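Long-range contact in phosphotransferase system, HPr-related proteins (PDB 3LE5), which probably serves as a general, non-sugar-specific component of the phosphoenolpyruvate-dependent sugar phosphotransferase system, which phosphorylates sugars as they enter the cell: residues S31-E36 against L63-D68. Numbering follows the deposited sequence.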
# COMPACT_ATOMS: atom_id res chain seq x y z
N SER A 31 -20.57 -0.38 -6.54
CA SER A 31 -20.64 -1.79 -6.17
C SER A 31 -19.73 -2.08 -4.99
O SER A 31 -18.55 -1.73 -5.02
CB SER A 31 -20.18 -2.66 -7.33
OG SER A 31 -21.15 -2.71 -8.35
N GLN A 32 -20.25 -2.73 -3.95
CA GLN A 32 -19.35 -3.21 -2.93
C GLN A 32 -18.51 -4.33 -3.53
O GLN A 32 -19.01 -5.15 -4.29
CB GLN A 32 -20.09 -3.71 -1.70
CG GLN A 32 -19.15 -4.25 -0.65
CD GLN A 32 -19.80 -4.37 0.71
OE1 GLN A 32 -21.02 -4.26 0.84
NE2 GLN A 32 -18.99 -4.60 1.73
N ILE A 33 -17.22 -4.34 -3.22
CA ILE A 33 -16.31 -5.32 -3.79
C ILE A 33 -15.55 -6.03 -2.67
O ILE A 33 -15.31 -5.45 -1.61
CB ILE A 33 -15.34 -4.66 -4.80
CG1 ILE A 33 -16.10 -3.67 -5.69
CG2 ILE A 33 -14.65 -5.71 -5.67
CD1 ILE A 33 -15.26 -3.06 -6.78
N TRP A 34 -15.21 -7.30 -2.91
CA TRP A 34 -14.46 -8.10 -1.94
C TRP A 34 -13.32 -8.86 -2.60
O TRP A 34 -13.39 -9.21 -3.78
CB TRP A 34 -15.35 -9.14 -1.26
CG TRP A 34 -16.60 -8.60 -0.67
CD1 TRP A 34 -16.78 -8.16 0.61
CD2 TRP A 34 -17.86 -8.43 -1.34
NE1 TRP A 34 -18.07 -7.74 0.78
CE2 TRP A 34 -18.76 -7.89 -0.40
CE3 TRP A 34 -18.31 -8.69 -2.64
CZ2 TRP A 34 -20.09 -7.60 -0.72
CZ3 TRP A 34 -19.64 -8.40 -2.96
CH2 TRP A 34 -20.51 -7.87 -2.00
N VAL A 35 -12.27 -9.13 -1.82
CA VAL A 35 -11.19 -9.98 -2.27
C VAL A 35 -10.93 -11.09 -1.26
O VAL A 35 -10.60 -10.84 -0.10
CB VAL A 35 -9.89 -9.20 -2.54
CG1 VAL A 35 -8.88 -10.09 -3.23
CG2 VAL A 35 -10.18 -7.98 -3.39
N GLU A 36 -11.10 -12.33 -1.71
CA GLU A 36 -11.05 -13.49 -0.84
C GLU A 36 -9.86 -14.34 -1.24
O GLU A 36 -9.78 -14.83 -2.37
CB GLU A 36 -12.36 -14.26 -0.98
CG GLU A 36 -12.51 -15.48 -0.08
CD GLU A 36 -13.80 -16.25 -0.36
OE1 GLU A 36 -14.81 -15.59 -0.70
OE2 GLU A 36 -13.80 -17.50 -0.25
N LEU A 63 -12.46 -12.80 -6.69
CA LEU A 63 -12.89 -11.40 -6.84
C LEU A 63 -14.40 -11.30 -6.97
O LEU A 63 -14.96 -11.76 -7.97
CB LEU A 63 -12.29 -10.79 -8.11
CG LEU A 63 -11.01 -9.97 -8.06
CD1 LEU A 63 -10.70 -9.50 -9.46
CD2 LEU A 63 -11.19 -8.80 -7.12
N SER A 64 -15.08 -10.69 -6.01
CA SER A 64 -16.52 -10.53 -6.13
C SER A 64 -16.97 -9.09 -6.04
O SER A 64 -16.33 -8.27 -5.41
CB SER A 64 -17.28 -11.41 -5.12
OG SER A 64 -16.90 -11.14 -3.78
N ALA A 65 -18.08 -8.79 -6.71
CA ALA A 65 -18.68 -7.46 -6.67
C ALA A 65 -20.19 -7.61 -6.66
O ALA A 65 -20.73 -8.60 -7.16
CB ALA A 65 -18.23 -6.64 -7.88
N GLU A 66 -20.88 -6.64 -6.09
CA GLU A 66 -22.34 -6.63 -6.06
C GLU A 66 -22.83 -5.19 -6.07
O GLU A 66 -22.67 -4.46 -5.09
CB GLU A 66 -22.86 -7.38 -4.83
CG GLU A 66 -24.36 -7.64 -4.83
CD GLU A 66 -24.75 -8.79 -3.92
OE1 GLU A 66 -24.02 -9.04 -2.94
OE2 GLU A 66 -25.79 -9.43 -4.19
N GLY A 67 -23.39 -4.77 -7.19
CA GLY A 67 -23.85 -3.40 -7.31
C GLY A 67 -24.34 -3.03 -8.70
O GLY A 67 -24.36 -3.87 -9.60
N ASP A 68 -24.72 -1.77 -8.85
CA ASP A 68 -25.34 -1.28 -10.08
C ASP A 68 -24.38 -1.35 -11.26
O ASP A 68 -24.79 -1.22 -12.41
CB ASP A 68 -25.85 0.16 -9.89
CG ASP A 68 -26.96 0.26 -8.84
OD1 ASP A 68 -27.93 -0.52 -8.91
OD2 ASP A 68 -26.85 1.13 -7.95
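W34 and S64 face each other as a hydrogen-bonded antiparallel pair, and around them residues 31-36 and 63-68 illustrate how one β-sheet can turn two unlike faces to its surroundings. Two nearly straight backbone bonds join this pair, W34 N to S64 O at 2.9 Å and S64 N to W34 O at 3.2 Å. At the next hydrogen-bonded pair, where strand 32-36 begins and strand 60-66 ends, E66 N binds Q32 O (3.0 Å), whereas the return bond from Q32 N to E66 O is weak, its N-H...O angle only 130°.

The tight part lies around S64. With CG beside its own backbone N (chi1 -52°), the ring of W34 reaches over the opposite strand: CE3 comes within 3.0 Å of S64 OG, and the CH2 edge meets E66 CB in plane at 3.7 Å. Q32 CG sits over one ring face, offset toward its rim, and K41 makes a cation-pi contact. With W34 cut back to an alanine, S64 OG and E66 CB would probably lose the ring atoms packed against them. Past the ring, Q32 and E66 are exposed, the end of Q32 leading away from the other strand.

The other face is apolar and buried: V35 CG2 lies alongside L63 CD2 at 4.0 Å, and I33 sits beside A65. V78 and I81 of helix 70-82 pack on L63, and I74 on A65, while F22 of helix 18-27 touches V35 and L63. Strand 41-43 flanks strand 32-36, and beyond 63-65 a strand of the second subunit continues the sheet.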